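Local coordinates for aspartate semialdehyde dehydrogenase (Francisella tularensis subsp. tularensis, PDB 4WOJ), which probably catalyses the NADPH-dependent reductive dephosphorylation of L-aspartyl-4-phosphate to L-aspartate-semialdehyde, an early step toward lysine, methionine and threonine, at residues 115-119 / 360-364; 185-189 / 213-217. All blocks are in the same frame, centred on the assembly; numbering follows the deposited sequence.

Contact 1: residues 115-119 / 360-364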
# COMPACT_ATOMS: atom_id res chain seq x y z
N LEU B 115 3.14 24.46 -14.70
CA LEU B 115 3.48 23.43 -13.71
C LEU B 115 4.95 23.12 -13.93
O LEU B 115 5.34 22.96 -15.10
CB LEU B 115 2.66 22.16 -13.87
CG LEU B 115 1.24 22.17 -13.29
CD1 LEU B 115 0.44 20.94 -13.70
CD2 LEU B 115 1.29 22.25 -11.79
N VAL B 116 5.74 23.05 -12.85
CA VAL B 116 7.18 22.84 -13.02
C VAL B 116 7.68 21.44 -12.65
O VAL B 116 7.50 20.94 -11.54
CB VAL B 116 8.06 23.89 -12.25
CG1 VAL B 116 7.76 25.29 -12.77
CG2 VAL B 116 7.84 23.83 -10.76
N LEU B 117 8.34 20.81 -13.62
CA LEU B 117 9.08 19.58 -13.38
C LEU B 117 10.11 19.49 -14.51
O LEU B 117 9.91 18.81 -15.54
CB LEU B 117 8.16 18.38 -13.34
CG LEU B 117 8.77 17.03 -12.95
CD1 LEU B 117 9.29 17.05 -11.54
CD2 LEU B 117 7.72 15.94 -13.09
N ASP B 118 11.22 20.18 -14.31
CA ASP B 118 12.09 20.57 -15.42
C ASP B 118 12.83 19.40 -16.10
O ASP B 118 13.19 19.53 -17.25
CB ASP B 118 13.10 21.62 -14.98
CG ASP B 118 14.14 21.05 -14.04
OD1 ASP B 118 13.86 20.98 -12.82
OD2 ASP B 118 15.21 20.62 -14.51
N PRO B 119 13.04 18.27 -15.41
CA PRO B 119 13.57 17.15 -16.20
C PRO B 119 12.58 16.66 -17.27
O PRO B 119 12.93 15.81 -18.09
CB PRO B 119 13.80 16.06 -15.15
CG PRO B 119 13.98 16.81 -13.90
CD PRO B 119 12.97 17.91 -13.99
N PRO B 360 11.68 20.60 -7.14
CA PRO B 360 11.29 21.24 -8.38
C PRO B 360 11.26 22.75 -8.28
O PRO B 360 11.53 23.47 -9.27
CB PRO B 360 9.88 20.69 -8.61
CG PRO B 360 9.87 19.39 -7.87
CD PRO B 360 10.68 19.64 -6.66
N LEU B 361 10.90 23.21 -7.09
CA LEU B 361 10.75 24.62 -6.84
C LEU B 361 12.11 25.29 -6.91
O LEU B 361 12.29 26.25 -7.68
CB LEU B 361 10.08 24.83 -5.47
CG LEU B 361 8.68 24.20 -5.33
CD1 LEU B 361 7.97 24.74 -4.10
CD2 LEU B 361 7.82 24.44 -6.60
N ARG B 362 13.05 24.76 -6.11
CA ARG B 362 14.46 25.15 -6.14
C ARG B 362 15.01 25.22 -7.54
O ARG B 362 15.72 26.14 -7.89
CB ARG B 362 15.33 24.17 -5.35
CG ARG B 362 16.77 24.62 -5.18
CD ARG B 362 17.66 23.53 -4.54
NE ARG B 362 17.98 22.43 -5.45
CZ ARG B 362 18.88 22.49 -6.44
NH1 ARG B 362 19.10 21.43 -7.20
NH2 ARG B 362 19.57 23.58 -6.67
N ARG B 363 14.69 24.24 -8.35
CA ARG B 363 15.27 24.17 -9.68
C ARG B 363 14.67 25.20 -10.66
O ARG B 363 15.35 25.69 -11.55
CB ARG B 363 15.16 22.73 -10.22
CG ARG B 363 16.07 21.73 -9.48
CD ARG B 363 15.82 20.30 -9.96
NE ARG B 363 16.12 20.23 -11.38
CZ ARG B 363 17.28 19.86 -11.90
NH1 ARG B 363 18.31 19.45 -11.13
NH2 ARG B 363 17.42 19.85 -13.20
N VAL B 364 13.40 25.53 -10.50
CA VAL B 364 12.79 26.52 -11.37
C VAL B 364 13.23 27.92 -10.96
O VAL B 364 13.44 28.80 -11.80
CB VAL B 364 11.28 26.38 -11.44
CG1 VAL B 364 10.56 26.85 -10.19
CG2 VAL B 364 10.75 27.09 -12.70
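Val-116, on the edge strand 113-116, and Asp-118, in the first turn of the helix after it, face the helical segment 360-364; the backbones come closest at Leu-117 and Pro-360, whose CA atoms are 5.7 Å apart. This is a strand-to-helix turn of the Rossmann-type NAD-binding domain, with the C-terminal helix 354-369 lying against it. Leu-117 takes the N-cap position of helix 118-130, and its backbone N is hydrogen-bonded to the side chain of Asn-121. Val-116 supplies most of the apolar contact. Its CG1 meets CG2 of Val-364 at 3.5 Å, the two side chains crossing at about a right angle, while CG2 lies 4.3 Å from CB of Pro-360 and also faces CD2 of Leu-361. One turn away along the C-terminal helix from Pro-360, Arg-363 sends its chain out to Asp-118. The chain bends at its third torsion, which turns the side of the guanidinium bearing NE and NH2 to the carboxylate. The planes of the two groups are 7° apart, so the ion pair is almost flat, and two bonds fix the rotation of both. Each carboxylate oxygen offers its syn lone pair: OD1 of Asp-118 accepts from NE of Arg-363 at 2.8 Å, and OD2 of Asp-118 from NH2 of Arg-363 at 2.7 Å, both nearly straight (167° and 169°).

Contact 2: residues 185-189 / 213-217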
# COMPACT_ATOMS: atom_id res chain seq x y z
N THR B 185 1.57 5.71 17.51
CA THR B 185 2.43 4.52 17.55
C THR B 185 3.14 4.35 18.90
O THR B 185 3.37 3.24 19.38
CB THR B 185 3.48 4.62 16.44
OG1 THR B 185 2.85 5.12 15.26
CG2 THR B 185 4.12 3.31 16.15
N SER B 186 3.49 5.48 19.49
CA SER B 186 4.15 5.50 20.79
C SER B 186 3.24 4.97 21.86
O SER B 186 3.59 4.04 22.59
CB SER B 186 4.61 6.90 21.15
OG SER B 186 4.92 6.98 22.54
N LEU B 187 2.05 5.56 21.92
CA LEU B 187 1.04 5.16 22.92
C LEU B 187 0.61 3.70 22.82
O LEU B 187 0.59 2.98 23.83
CB LEU B 187 -0.18 6.05 22.80
CG LEU B 187 0.07 7.55 23.07
CD1 LEU B 187 -1.14 8.37 22.66
CD2 LEU B 187 0.41 7.78 24.54
N LEU B 188 0.29 3.27 21.61
CA LEU B 188 -0.04 1.87 21.36
C LEU B 188 1.08 0.96 21.76
O LEU B 188 0.84 -0.15 22.23
CB LEU B 188 -0.32 1.62 19.89
CG LEU B 188 -1.40 2.44 19.27
CD1 LEU B 188 -1.45 2.13 17.79
CD2 LEU B 188 -2.71 2.12 19.92
N SER B 189 2.32 1.39 21.55
CA SER B 189 3.48 0.58 21.94
C SER B 189 3.57 0.43 23.45
O SER B 189 4.04 -0.60 23.93
CB SER B 189 4.80 1.17 21.44
OG SER B 189 4.78 1.39 20.04
N SER B 213 -10.25 9.47 22.55
CA SER B 213 -9.90 10.16 23.79
C SER B 213 -8.63 9.59 24.42
O SER B 213 -8.14 10.12 25.42
CB SER B 213 -11.06 10.04 24.77
OG SER B 213 -11.03 8.75 25.36
N LYS B 214 -8.14 8.48 23.89
CA LYS B 214 -6.91 7.84 24.37
C LYS B 214 -5.80 7.99 23.34
O LYS B 214 -4.64 8.22 23.66
CB LYS B 214 -7.14 6.35 24.58
CG LYS B 214 -8.21 6.01 25.61
CD LYS B 214 -7.64 5.86 27.01
CE LYS B 214 -8.65 5.22 27.96
NZ LYS B 214 -8.03 4.05 28.65
N ILE B 215 -6.19 7.86 22.08
CA ILE B 215 -5.29 7.90 20.96
C ILE B 215 -5.68 9.03 20.05
O ILE B 215 -6.70 8.92 19.36
CB ILE B 215 -5.42 6.61 20.13
CG1 ILE B 215 -5.01 5.39 20.97
CG2 ILE B 215 -4.60 6.72 18.86
CD1 ILE B 215 -3.68 5.53 21.67
N PRO B 216 -4.87 10.08 19.99
CA PRO B 216 -5.23 11.24 19.21
C PRO B 216 -5.28 10.94 17.72
O PRO B 216 -4.33 10.40 17.18
CB PRO B 216 -4.09 12.21 19.49
CG PRO B 216 -2.94 11.33 19.70
CD PRO B 216 -3.47 10.15 20.44
N GLN B 217 -6.38 11.31 17.09
CA GLN B 217 -6.60 10.96 15.70
C GLN B 217 -7.35 12.02 14.91
O GLN B 217 -7.89 11.74 13.86
CB GLN B 217 -7.36 9.65 15.62
CG GLN B 217 -8.49 9.50 16.62
CD GLN B 217 -8.92 8.06 16.76
OE1 GLN B 217 -9.76 7.59 15.99
NE2 GLN B 217 -8.34 7.34 17.75
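Leu-187 of helix 175-191 meets Ile-215 and Pro-216 of an irregular loop, and Leu-188 joins it on Ile-215, all through carbon contacts, with no hydrogen bond between the two segments. The CD1 methyl of Ile-215 touches both leucines: it lies 3.7 Å from CB of Leu-187 and 4.0 Å from CD2 of Leu-188. Ile-215 and Leu-188 cross at about a right angle. Farther out along the Leu-187 side chain, CD1 points its methyl at CD of the Pro-216 ring, 3.7 Å away, and the same methyl sits 3.6 Å from the carbonyl O of Lys-214. In Leu-188 CG stands anti to the carbonyl carbon (chi1 -56°), which brings CD2 round to Ile-215 although the side chain does not start out toward the loop. Behind this first layer, Leu-208 of helix 198-209 touches Leu-188 and Ile-215 alike. The loop is braced by Gln-217, whose NE2 donates to O of Ile-215 at 2.8 Å and also to O of Ser-209, while the backbone O of Pro-216 accepts from NE2 of Gln-184 on helix 175-191. Across that helix, Thr-185 and Ser-189 pack against the second subunit, where Ser-189 OG bonds to Ser-189 OG of that chain. Helix 175-191 thus packs on a loop of its own chain through leucines and meets the second subunit through small polar residues, part of the homodimer interface in the family's dimerisation domain.

How the contacts relate
Contacts 1 and 2 lie on opposite sides of the chain's centre, their own centres 38 Å apart and their nearest atoms about 27 Å apart, so neither touches the other. In sequence, both segments of contact 2 fall between the two segments of contact 1. The first is a buried junction between the nucleotide-binding domain and the C-terminal helix, untouched by the other subunit; the second is a partly buried, peripheral one beside the dimer interface. Only contact 1 comes near the predicted catalytic residues: the side chain of Pro-360 is about 9 Å from that of Cys-141 and about 12 Å from that of His-276, whereas contact 2 is remote from both.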